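Ribonuclease J (PDB 5HAB) probably degrades RNA as an archaeal exoribonuclease, cutting phosphodiester bonds with a metallo-beta-lactamase domain that is combined with a beta-CASP domain. Local coordinates at residues T127-L133 / I176-V180; H185-A190 / L217-I223; D250-G254 / F280-M284; D324-K328 / E360-K364. The protein carries 1 engineered substitution. All blocks are in the same frame, centred on the assembly; numbering follows the deposited sequence.

Interaction 1 (T127-L133 / I176-V180)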
loop_
_atom_site.group_PDB
_atom_site.type_symbol
_atom_site.label_atom_id
_atom_site.label_comp_id
_atom_site.label_asym_id
_atom_site.label_seq_id
_atom_site.Cartn_x
_atom_site.Cartn_y
_atom_site.Cartn_z
ATOM N N THR B 127 -23.052 0.509 -32.852
ATOM C CA THR B 127 -24.289 1.168 -32.457
ATOM C C THR B 127 -24.323 2.593 -33.005
ATOM O O THR B 127 -23.266 3.173 -33.267
ATOM C CB THR B 127 -24.437 1.198 -30.923
ATOM O OG1 THR B 127 -23.335 1.917 -30.352
ATOM C CG2 THR B 127 -24.488 -0.214 -30.364
ATOM N N PRO B 128 -25.532 3.164 -33.166
ATOM C CA PRO B 128 -25.714 4.525 -33.688
ATOM C C PRO B 128 -24.764 5.561 -33.095
ATOM O O PRO B 128 -24.082 6.257 -33.854
ATOM C CB PRO B 128 -27.162 4.838 -33.309
ATOM C CG PRO B 128 -27.843 3.517 -33.418
ATOM C CD PRO B 128 -26.828 2.482 -32.978
ATOM N N TYR B 129 -24.709 5.658 -31.771
ATOM C CA TYR B 129 -23.822 6.623 -31.130
ATOM C C TYR B 129 -22.360 6.324 -31.460
ATOM O O TYR B 129 -21.590 7.218 -31.847
ATOM C CB TYR B 129 -24.039 6.627 -29.614
ATOM C CG TYR B 129 -23.244 7.696 -28.895
ATOM C CD1 TYR B 129 -23.481 9.044 -29.135
ATOM C CD2 TYR B 129 -22.258 7.358 -27.979
ATOM C CE1 TYR B 129 -22.755 10.023 -28.485
ATOM C CE2 TYR B 129 -21.531 8.332 -27.321
ATOM C CZ TYR B 129 -21.781 9.663 -27.578
ATOM O OH TYR B 129 -21.053 10.637 -26.928
ATOM N N THR B 130 -21.992 5.054 -31.319
ATOM C CA THR B 130 -20.645 4.603 -31.642
ATOM C C THR B 130 -20.299 4.903 -33.094
ATOM O O THR B 130 -19.213 5.413 -33.385
ATOM C CB THR B 130 -20.478 3.095 -31.410
ATOM O OG1 THR B 130 -20.988 2.744 -30.120
ATOM C CG2 THR B 130 -19.014 2.708 -31.505
ATOM N N THR B 131 -21.224 4.585 -33.996
ATOM C CA THR B 131 -21.010 4.841 -35.418
ATOM C C THR B 131 -20.772 6.319 -35.656
ATOM O O THR B 131 -19.886 6.689 -36.415
ATOM C CB THR B 131 -22.206 4.399 -36.286
ATOM O OG1 THR B 131 -23.382 5.101 -35.868
ATOM C CG2 THR B 131 -22.445 2.897 -36.181
ATOM N N ALA B 132 -21.559 7.161 -34.993
ATOM C CA ALA B 132 -21.391 8.602 -35.119
ATOM C C ALA B 132 -19.994 9.030 -34.675
ATOM O O ALA B 132 -19.349 9.831 -35.348
ATOM C CB ALA B 132 -22.452 9.339 -34.320
ATOM N N LEU B 133 -19.528 8.499 -33.545
ATOM C CA LEU B 133 -18.207 8.881 -33.040
ATOM C C LEU B 133 -17.082 8.409 -33.959
ATOM O O LEU B 133 -16.084 9.118 -34.161
ATOM C CB LEU B 133 -17.982 8.320 -31.639
ATOM C CG LEU B 133 -18.869 8.906 -30.544
ATOM C CD1 LEU B 133 -18.829 8.005 -29.326
ATOM C CD2 LEU B 133 -18.447 10.324 -30.206
ATOM N N ILE B 176 -19.981 4.502 -20.885
ATOM C CA ILE B 176 -20.369 5.236 -22.080
ATOM C C ILE B 176 -21.666 4.614 -22.571
ATOM O O ILE B 176 -21.907 3.417 -22.386
ATOM C CB ILE B 176 -19.264 5.230 -23.165
ATOM C CG1 ILE B 176 -19.647 6.158 -24.324
ATOM C CG2 ILE B 176 -18.998 3.819 -23.673
ATOM C CD1 ILE B 176 -18.601 6.262 -25.426
ATOM N N ILE B 177 -22.518 5.441 -23.164
ATOM C CA ILE B 177 -23.836 5.007 -23.594
ATOM C C ILE B 177 -23.724 4.106 -24.819
ATOM O O ILE B 177 -22.739 4.174 -25.563
ATOM C CB ILE B 177 -24.741 6.215 -23.880
ATOM C CG1 ILE B 177 -24.041 7.186 -24.833
ATOM C CG2 ILE B 177 -25.103 6.924 -22.586
ATOM C CD1 ILE B 177 -24.913 8.338 -25.283
ATOM N N ASP B 178 -24.743 3.269 -25.007
ATOM C CA ASP B 178 -24.878 2.395 -26.173
ATOM C C ASP B 178 -23.727 1.389 -26.287
ATOM O O ASP B 178 -23.036 1.327 -27.306
ATOM C CB ASP B 178 -24.985 3.227 -27.456
ATOM C CG ASP B 178 -26.101 2.749 -28.375
ATOM O OD1 ASP B 178 -26.754 1.733 -28.052
ATOM O OD2 ASP B 178 -26.332 3.395 -29.419
ATOM N N THR B 179 -23.530 0.605 -25.230
ATOM C CA THR B 179 -22.527 -0.458 -25.223
ATOM C C THR B 179 -23.203 -1.823 -25.378
ATOM O O THR B 179 -24.288 -2.056 -24.829
ATOM C CB THR B 179 -21.683 -0.429 -23.927
ATOM O OG1 THR B 179 -21.005 0.831 -23.825
ATOM C CG2 THR B 179 -20.646 -1.539 -23.932
ATOM N N VAL B 180 -22.576 -2.719 -26.140
ATOM C CA VAL B 180 -23.176 -4.027 -26.406
ATOM C C VAL B 180 -22.225 -5.208 -26.153
ATOM O O VAL B 180 -21.010 -5.100 -26.337
ATOM C CB VAL B 180 -23.708 -4.088 -27.857
ATOM C CG1 VAL B 180 -24.822 -3.071 -28.062
ATOM C CG2 VAL B 180 -22.580 -3.855 -28.864
HETATM O O HOH W 1 -20.914 4.033 -27.738
#

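Interaction 2 (H185-A190 / L217-I223)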
loop_
_atom_site.group_PDB
_atom_site.type_symbol
_atom_site.label_atom_id
_atom_site.label_comp_id
_atom_site.label_asym_id
_atom_site.label_seq_id
_atom_site.Cartn_x
_atom_site.Cartn_y
_atom_site.Cartn_z
ATOM N N HIS B 185 -22.937 -15.813 -34.140
ATOM C CA HIS B 185 -23.600 -17.089 -34.356
ATOM C C HIS B 185 -22.969 -17.826 -35.529
ATOM O O HIS B 185 -22.829 -17.277 -36.638
ATOM C CB HIS B 185 -25.098 -16.894 -34.589
ATOM C CG HIS B 185 -25.806 -16.236 -33.446
ATOM N ND1 HIS B 185 -26.294 -16.942 -32.368
ATOM C CD2 HIS B 185 -26.111 -14.938 -33.214
ATOM C CE1 HIS B 185 -26.870 -16.108 -31.522
ATOM N NE2 HIS B 185 -26.773 -14.886 -32.012
ATOM N N THR B 186 -22.594 -19.073 -35.247
ATOM C CA THR B 186 -21.968 -19.989 -36.190
ATOM C C THR B 186 -22.825 -21.247 -36.264
ATOM O O THR B 186 -23.648 -21.481 -35.374
ATOM C CB THR B 186 -20.535 -20.380 -35.754
ATOM O OG1 THR B 186 -20.610 -21.411 -34.760
ATOM C CG2 THR B 186 -19.779 -19.181 -35.200
ATOM N N PRO B 187 -22.631 -22.074 -37.310
ATOM C CA PRO B 187 -23.391 -23.328 -37.396
ATOM C C PRO B 187 -23.208 -24.264 -36.197
ATOM O O PRO B 187 -24.053 -25.133 -35.987
ATOM C CB PRO B 187 -22.850 -23.983 -38.677
ATOM C CG PRO B 187 -21.602 -23.232 -39.024
ATOM C CD PRO B 187 -21.815 -21.852 -38.517
ATOM N N SER B 188 -22.136 -24.090 -35.428
ATOM C CA SER B 188 -21.890 -24.936 -34.258
ATOM C C SER B 188 -22.259 -24.254 -32.943
ATOM O O SER B 188 -22.099 -24.844 -31.873
ATOM C CB SER B 188 -20.426 -25.369 -34.206
ATOM O OG SER B 188 -20.169 -26.440 -35.096
ATOM N N GLY B 189 -22.738 -23.015 -33.016
ATOM C CA GLY B 189 -23.090 -22.279 -31.813
ATOM C C GLY B 189 -22.527 -20.872 -31.767
ATOM O O GLY B 189 -21.976 -20.395 -32.757
ATOM N N ALA B 190 -22.641 -20.215 -30.613
ATOM C CA ALA B 190 -22.332 -18.786 -30.522
ATOM C C ALA B 190 -21.020 -18.477 -29.801
ATOM O O ALA B 190 -20.671 -19.124 -28.826
ATOM C CB ALA B 190 -23.482 -18.053 -29.834
ATOM N N LEU B 217 -29.356 -17.520 -24.730
ATOM C CA LEU B 217 -28.070 -17.834 -25.361
ATOM C C LEU B 217 -27.391 -19.001 -24.669
ATOM O O LEU B 217 -26.876 -19.909 -25.323
ATOM C CB LEU B 217 -27.132 -16.625 -25.345
ATOM C CG LEU B 217 -27.079 -15.733 -26.579
ATOM C CD1 LEU B 217 -26.119 -14.594 -26.327
ATOM C CD2 LEU B 217 -26.643 -16.537 -27.789
ATOM N N GLY B 218 -27.371 -18.949 -23.341
ATOM C CA GLY B 218 -26.843 -20.040 -22.546
ATOM C C GLY B 218 -27.451 -21.373 -22.935
ATOM O O GLY B 218 -26.742 -22.364 -23.111
ATOM N N LYS B 219 -28.773 -21.396 -23.074
ATOM C CA LYS B 219 -29.471 -22.636 -23.417
ATOM C C LYS B 219 -29.286 -23.054 -24.882
ATOM O O LYS B 219 -29.293 -24.241 -25.197
ATOM C CB LYS B 219 -30.959 -22.490 -23.093
ATOM C CG LYS B 219 -31.222 -22.378 -21.599
ATOM C CD LYS B 219 -32.635 -21.924 -21.292
ATOM C CE LYS B 219 -32.807 -21.672 -19.801
ATOM N NZ LYS B 219 -34.016 -20.854 -19.504
ATOM N N GLU B 220 -29.098 -22.079 -25.766
ATOM C CA GLU B 220 -28.916 -22.347 -27.191
ATOM C C GLU B 220 -27.536 -22.931 -27.475
ATOM O O GLU B 220 -27.372 -23.741 -28.385
ATOM C CB GLU B 220 -29.122 -21.067 -28.006
ATOM C CG GLU B 220 -30.552 -20.541 -27.990
ATOM C CD GLU B 220 -30.663 -19.126 -28.532
ATOM O OE1 GLU B 220 -29.680 -18.632 -29.130
ATOM O OE2 GLU B 220 -31.733 -18.507 -28.358
ATOM N N GLY B 221 -26.542 -22.506 -26.701
ATOM C CA GLY B 221 -25.206 -23.057 -26.825
ATOM C C GLY B 221 -24.140 -22.015 -27.092
ATOM O O GLY B 221 -24.054 -21.472 -28.195
ATOM N N VAL B 222 -23.330 -21.728 -26.077
ATOM C CA VAL B 222 -22.217 -20.800 -26.228
ATOM C C VAL B 222 -20.917 -21.586 -26.245
ATOM O O VAL B 222 -20.574 -22.264 -25.277
ATOM C CB VAL B 222 -22.211 -19.732 -25.118
ATOM C CG1 VAL B 222 -21.009 -18.816 -25.267
ATOM C CG2 VAL B 222 -23.492 -18.920 -25.167
ATOM N N ILE B 223 -20.208 -21.503 -27.365
ATOM C CA ILE B 223 -18.929 -22.177 -27.553
ATOM C C ILE B 223 -17.844 -21.553 -26.682
ATOM O O ILE B 223 -17.067 -22.254 -26.029
ATOM C CB ILE B 223 -18.502 -22.136 -29.036
ATOM C CG1 ILE B 223 -19.561 -22.792 -29.924
ATOM C CG2 ILE B 223 -17.145 -22.797 -29.221
ATOM C CD1 ILE B 223 -19.296 -22.635 -31.407
#

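Interaction 3 (D250-G254 / F280-M284)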
loop_
_atom_site.group_PDB
_atom_site.type_symbol
_atom_site.label_atom_id
_atom_site.label_comp_id
_atom_site.label_asym_id
_atom_site.label_seq_id
_atom_site.Cartn_x
_atom_site.Cartn_y
_atom_site.Cartn_z
ATOM N N ASP B 250 -25.532 14.842 -3.834
ATOM C CA ASP B 250 -25.231 15.246 -2.464
ATOM C C ASP B 250 -24.075 16.244 -2.418
ATOM O O ASP B 250 -24.114 17.212 -1.662
ATOM C CB ASP B 250 -24.919 14.014 -1.605
ATOM C CG ASP B 250 -25.085 14.274 -0.113
ATOM O OD1 ASP B 250 -25.110 15.455 0.300
ATOM O OD2 ASP B 250 -25.204 13.288 0.648
ATOM N N VAL B 251 -23.046 16.008 -3.226
ATOM C CA VAL B 251 -21.890 16.898 -3.240
ATOM C C VAL B 251 -22.273 18.272 -3.796
ATOM O O VAL B 251 -21.757 19.300 -3.348
ATOM C CB VAL B 251 -20.724 16.285 -4.043
ATOM C CG1 VAL B 251 -19.620 17.311 -4.271
ATOM C CG2 VAL B 251 -20.175 15.060 -3.327
ATOM N N LEU B 252 -23.184 18.296 -4.765
ATOM C CA LEU B 252 -23.494 19.546 -5.454
ATOM C C LEU B 252 -24.536 20.385 -4.711
ATOM O O LEU B 252 -24.451 21.614 -4.694
ATOM C CB LEU B 252 -23.962 19.265 -6.885
ATOM C CG LEU B 252 -22.828 18.954 -7.866
ATOM C CD1 LEU B 252 -23.365 18.400 -9.175
ATOM C CD2 LEU B 252 -21.997 20.200 -8.114
ATOM N N LEU B 253 -25.506 19.724 -4.090
ATOM C CA LEU B 253 -26.584 20.428 -3.401
ATOM C C LEU B 253 -26.356 20.523 -1.889
ATOM O O LEU B 253 -26.700 21.529 -1.268
ATOM C CB LEU B 253 -27.922 19.735 -3.674
ATOM C CG LEU B 253 -28.375 19.663 -5.133
ATOM C CD1 LEU B 253 -29.570 18.737 -5.282
ATOM C CD2 LEU B 253 -28.700 21.045 -5.659
ATOM N N GLY B 254 -25.768 19.483 -1.306
ATOM C CA GLY B 254 -25.555 19.428 0.130
ATOM C C GLY B 254 -24.399 20.272 0.634
ATOM O O GLY B 254 -23.320 19.755 0.929
ATOM N N PHE B 280 -28.601 18.539 -12.240
ATOM C CA PHE B 280 -28.305 19.104 -10.928
ATOM C C PHE B 280 -28.079 20.608 -11.010
ATOM O O PHE B 280 -28.453 21.344 -10.098
ATOM C CB PHE B 280 -27.082 18.429 -10.313
ATOM C CG PHE B 280 -27.288 16.980 -10.017
ATOM C CD1 PHE B 280 -28.547 16.504 -9.688
ATOM C CD2 PHE B 280 -26.228 16.090 -10.069
ATOM C CE1 PHE B 280 -28.746 15.165 -9.413
ATOM C CE2 PHE B 280 -26.420 14.751 -9.796
ATOM C CZ PHE B 280 -27.679 14.288 -9.471
ATOM N N ALA B 281 -27.469 21.057 -12.103
ATOM C CA ALA B 281 -27.264 22.484 -12.326
ATOM C C ALA B 281 -28.614 23.180 -12.428
ATOM O O ALA B 281 -28.792 24.297 -11.940
ATOM C CB ALA B 281 -26.441 22.725 -13.579
ATOM N N GLN B 282 -29.565 22.509 -13.072
ATOM C CA GLN B 282 -30.917 23.043 -13.178
ATOM C C GLN B 282 -31.655 22.988 -11.840
ATOM O O GLN B 282 -32.629 23.709 -11.643
ATOM C CB GLN B 282 -31.708 22.303 -14.263
ATOM C CG GLN B 282 -31.180 22.530 -15.683
ATOM C CD GLN B 282 -31.185 23.996 -16.115
ATOM O OE1 GLN B 282 -32.098 24.440 -16.811
ATOM N NE2 GLN B 282 -30.159 24.744 -15.721
ATOM N N GLU B 283 -31.217 22.122 -10.932
ATOM C CA GLU B 283 -31.877 22.024 -9.628
ATOM C C GLU B 283 -31.221 22.934 -8.568
ATOM O O GLU B 283 -31.722 23.062 -7.454
ATOM C CB GLU B 283 -31.892 20.552 -9.167
ATOM C CG GLU B 283 -32.715 20.271 -7.906
ATOM C CD GLU B 283 -32.808 18.789 -7.575
ATOM O OE1 GLU B 283 -33.362 18.453 -6.504
ATOM O OE2 GLU B 283 -32.309 17.963 -8.371
ATOM N N MET B 284 -30.108 23.577 -8.908
ATOM C CA MET B 284 -29.460 24.481 -7.956
ATOM C C MET B 284 -29.321 25.929 -8.436
ATOM O O MET B 284 -28.510 26.688 -7.901
ATOM C CB MET B 284 -28.085 23.931 -7.555
ATOM C CG MET B 284 -27.072 23.803 -8.668
ATOM S SD MET B 284 -25.725 22.678 -8.227
ATOM C CE MET B 284 -24.497 23.180 -9.412
#

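Interaction 4 (D324-K328 / E360-K364)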
loop_
_atom_site.group_PDB
_atom_site.type_symbol
_atom_site.label_atom_id
_atom_site.label_comp_id
_atom_site.label_asym_id
_atom_site.label_seq_id
_atom_site.Cartn_x
_atom_site.Cartn_y
_atom_site.Cartn_z
ATOM N N ASP B 324 -12.420 30.953 -23.190
ATOM C CA ASP B 324 -11.831 32.020 -22.385
ATOM C C ASP B 324 -12.802 33.183 -22.177
ATOM O O ASP B 324 -12.837 33.783 -21.100
ATOM C CB ASP B 324 -10.540 32.523 -23.036
ATOM C CG ASP B 324 -9.346 31.637 -22.724
ATOM O OD1 ASP B 324 -9.559 30.467 -22.340
ATOM O OD2 ASP B 324 -8.197 32.107 -22.870
ATOM N N ASN B 325 -13.605 33.489 -23.192
ATOM C CA ASN B 325 -14.548 34.595 -23.059
ATOM C C ASN B 325 -15.786 34.166 -22.274
ATOM O O ASN B 325 -16.447 34.995 -21.647
ATOM C CB ASN B 325 -14.945 35.138 -24.432
ATOM C CG ASN B 325 -13.998 36.219 -24.926
ATOM O OD1 ASN B 325 -14.306 37.409 -24.852
ATOM N ND2 ASN B 325 -12.834 35.809 -25.419
ATOM N N ALA B 326 -16.079 32.870 -22.284
ATOM C CA ALA B 326 -17.160 32.330 -21.468
ATOM C C ALA B 326 -16.770 32.388 -19.997
ATOM O O ALA B 326 -17.586 32.716 -19.134
ATOM C CB ALA B 326 -17.487 30.907 -21.883
ATOM N N LEU B 327 -15.514 32.066 -19.721
ATOM C CA LEU B 327 -14.989 32.120 -18.364
ATOM C C LEU B 327 -14.841 33.566 -17.916
ATOM O O LEU B 327 -14.957 33.868 -16.729
ATOM C CB LEU B 327 -13.655 31.382 -18.275
ATOM C CG LEU B 327 -13.805 29.877 -18.501
ATOM C CD1 LEU B 327 -12.519 29.263 -19.009
ATOM C CD2 LEU B 327 -14.254 29.204 -17.217
ATOM N N LYS B 328 -14.592 34.463 -18.867
ATOM C CA LYS B 328 -14.531 35.884 -18.548
ATOM C C LYS B 328 -15.932 36.394 -18.217
ATOM O O LYS B 328 -16.104 37.225 -17.324
ATOM C CB LYS B 328 -13.927 36.685 -19.706
ATOM C CG LYS B 328 -14.136 38.194 -19.600
ATOM C CD LYS B 328 -13.180 38.962 -20.504
ATOM C CE LYS B 328 -11.758 38.921 -19.965
ATOM N NZ LYS B 328 -10.770 39.442 -20.948
ATOM N N GLU B 360 -3.868 30.644 -17.034
ATOM C CA GLU B 360 -3.885 31.033 -18.440
ATOM C C GLU B 360 -5.314 31.326 -18.889
ATOM O O GLU B 360 -5.697 31.027 -20.020
ATOM C CB GLU B 360 -3.277 29.926 -19.300
ATOM C CG GLU B 360 -1.938 29.422 -18.795
ATOM C CD GLU B 360 -1.498 28.156 -19.498
ATOM O OE1 GLU B 360 -2.375 27.432 -20.012
ATOM O OE2 GLU B 360 -0.281 27.879 -19.527
ATOM N N THR B 361 -6.099 31.902 -17.988
ATOM C CA THR B 361 -7.538 31.972 -18.163
ATOM C C THR B 361 -8.113 33.120 -17.334
ATOM O O THR B 361 -7.635 33.384 -16.229
ATOM C CB THR B 361 -8.178 30.620 -17.759
ATOM O OG1 THR B 361 -7.892 29.639 -18.764
ATOM C CG2 THR B 361 -9.670 30.727 -17.597
ATOM N N PRO B 362 -9.124 33.827 -17.873
ATOM C CA PRO B 362 -9.851 34.869 -17.134
ATOM C C PRO B 362 -10.408 34.373 -15.800
ATOM O O PRO B 362 -10.600 35.153 -14.865
ATOM C CB PRO B 362 -10.989 35.238 -18.086
ATOM C CG PRO B 362 -10.440 34.956 -19.435
ATOM C CD PRO B 362 -9.562 33.748 -19.279
ATOM N N PHE B 363 -10.658 33.071 -15.725
ATOM C CA PHE B 363 -11.149 32.447 -14.508
ATOM C C PHE B 363 -10.026 32.297 -13.491
ATOM O O PHE B 363 -9.000 31.673 -13.761
ATOM C CB PHE B 363 -11.772 31.082 -14.820
ATOM C CG PHE B 363 -12.634 30.534 -13.716
ATOM C CD1 PHE B 363 -12.066 29.960 -12.589
ATOM C CD2 PHE B 363 -14.014 30.578 -13.813
ATOM C CE1 PHE B 363 -12.856 29.457 -11.576
ATOM C CE2 PHE B 363 -14.809 30.073 -12.803
ATOM C CZ PHE B 363 -14.227 29.509 -11.685
ATOM N N LYS B 364 -10.223 32.893 -12.323
ATOM C CA LYS B 364 -9.278 32.752 -11.228
ATOM C C LYS B 364 -9.938 32.012 -10.067
ATOM O O LYS B 364 -10.973 32.440 -9.550
ATOM C CB LYS B 364 -8.769 34.122 -10.773
ATOM C CG LYS B 364 -7.748 34.754 -11.708
ATOM C CD LYS B 364 -6.435 33.983 -11.694
ATOM C CE LYS B 364 -5.350 34.712 -12.472
ATOM N NZ LYS B 364 -4.016 34.073 -12.292
#

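Interaction 1 (T127-L133 / I176-V180)
Asp-178, Tyr-129 and Thr-127 carry most of this buried contact of the metallo-beta-lactamase fold. It joins the N-terminal end of helix 128-138 to the loop that leads into strand 179-186. Thr-127 stands at the N-cap position of the helix. Its first torsion, chi1 60°, sets OG1 between the backbone N and the carbonyl carbon. From there the hydroxyl donates to the main chain of the loop, with Thr-127 OG1 3.1 Å from Asp-178 O. The donor is tilted 18° from the carbonyl plane. The carboxylate of Asp-178 slides past Thr-127 in the opposite direction and lies against its CB, with OD2 3.3 Å from Thr-127 CB. Outside the two segments, OD2 has a weak hydrogen bond with the hydroxyl of Tyr-307. The methyl CG2 of Thr-127 meets Val-180 CG1 tip to tip at 3.7 Å.

Tyr-129 carries the apolar part. Ile-177 crosses its ring at about a right angle and puts CD1 over the centre of one face, a CH-pi contact of 3.8 Å to the ring centroid. Leu-133 CG lies on the opposite face, offset toward the rim, so the ring is held between two aliphatic side chains. Ile-176 CD1 comes to the ring edge, 4.1 Å from Tyr-129 CE2. Tyr-129 OH is hydrogen-bonded to Tyr-298 O on helix 293-304, which ties the ring to that helix. An ordered water bridges the segments: it donates to Ile-177 O at 2.8 Å and is also hydrogen-bonded to Thr-130 OG1 at 2.7 Å.

Interaction 2 (H185-A190 / L217-I223)
Ile-223 has CG1 beside its backbone N (chi1 -58°) and an extended chi2 of 173°. These torsions lay Ile-223 CD1 along the turn at 186-189, 3.6 Å from Ser-188 O. The contact belongs to a beta-alpha-beta unit made of strand 189-194, helix 211-220 and strand 222-228. The two strands are parallel neighbours in a mixed sheet of the metallo-beta-lactamase fold.

Ala-190 and Val-222 form a parallel beta bridge. Ala-190 N donates to Gly-221 O at 3.1 Å, nearly straight and in the carbonyl plane. Ala-190 O accepts from Ile-223 N at 2.8 Å; this bond is more bent, at 143° at the hydrogen. Gly-221 leaves the helix with positive phi, which turns the chain into the strand.

Leu-217, in the last turn of the helix, packs its CD2 against Ala-190 and His-185. Leu-217 CD2 lies 4.1 Å from Ala-190 CB and meets His-185 CE1 obliquely at 3.8 Å. His-185 NE2 is hydrogen-bonded to Glu-168 OE1 on the neighbouring strand 166-172, and Glu-220 forms a salt bridge with Arg-213 of its own helix.

Thr-186 to Gly-189 form a type I beta turn, and Ser-188 N donates to Thr-186 OG1 in an ST turn. Gly-189 O takes two donors from Thr-186: its backbone N, and its hydroxyl OG1 at 2.6 Å.

Interaction 3 (D250-G254 / F280-M284)
The C-terminal end of helix 241-253 packs here against the end of helix 271-283 and Met-284, which follows it. The contact is apolar, with no hydrogen bond across it. Leu-252, Leu-253 and Met-284 bury most of the surface, and Phe-280 and Glu-283 add the rest. Leu-252 sends one branch to the ring: Leu-252 CD1 lies 3.8 Å from Phe-280 CD2 and also touches Phe-280 CB. The two side chains cross at about a right angle, and the methyl approaches the ring obliquely. The other branch, Leu-252 CD2, meets the methyl end of Met-284, 4.1 Å from Met-284 CE.

Met-284 reaches Leu-252 because its CG sits between the backbone N and the carbonyl carbon (chi1 63°) and the chain is extended beyond CG. That brings Met-284 SD to 3.9 Å from Leu-252 O and also beside Leu-252 CB. Both helices pack on the parallel six-stranded sheet of what is probably the beta-CASP domain. Leu-252 touches Val-264 of strand 262-266, and Met-284 touches Met-262 of the same strand. Phe-280 also meets the ring of His-245 on helix 241-253, the planes at about 45°.

Leu-253 covers the outer side. Leu-253 CD2 packs on Met-284 CB at 3.5 Å. Leu-253 CD1 lies 4.0 Å from Glu-283 CD, against an extended side chain that crosses it at about a right angle. The carboxylate end of Glu-283 is near a bound sulfate ion. On the helix of Leu-253, Asp-250 makes a salt bridge through OD1 to Lys-237 of a second subunit.

Interaction 4 (D324-K328 / E360-K364)
Pro-362 sets its ring against helix 320-331 of the beta-CASP domain. The segment 360-364 is part of the loop between helix 352-357 and strand 370-374. Pro-362 CG sits 3.1 Å from the carbonyl O of Asp-324, and Pro-362 CB packs on Lys-328 CB at 3.7 Å. That carbonyl O already accepts from Lys-328 N within the helix, so the ring comes in beside a routine helical bond.

Leu-327 has CG beside its backbone N, chi1 -67°, with chi2 at 155°. This splits its two methyls between neighbours. Leu-327 CD1 meets Thr-361 CG2 at 3.5 Å, and Leu-327 CD2 meets Phe-363 CD2 at 3.7 Å. Phe-363 has CG anti to its backbone N (chi1 -164°), and its side chain crosses Leu-327 at about a right angle. The methyl approaches the ring obliquely. Ile-356 of helix 352-357 also touches Phe-363.

Asp-324 crosses Pro-362 at about a right angle, and its OD1 forms a salt bridge with Arg-355 of helix 352-357. Asp-324 CG is 4.0 Å from Pro-362 CD.

How the interactions relate
Interaction 1 is the buried one, with its centre about 10 Å from the centre of the chain and its nearest atom about 6 Å from the bound RNA. Interactions 2, 3 and 4 are only partly buried and lie farther out. Interactions 1 and 2 share strand 179-186 and so reach the same sheet of the metallo-beta-lactamase fold. Interactions 3 and 4 are on the same side of the chain centre, opposite interaction 2, with centres about 23 Å apart. Interaction 2 is held by backbone strand pairing, interaction 1 instead by a side-chain hydroxyl to a carbonyl, a bridging water and packing on an aromatic face. Interactions 3 and 4 rely on side-chain packing, without hydrogen bonds across.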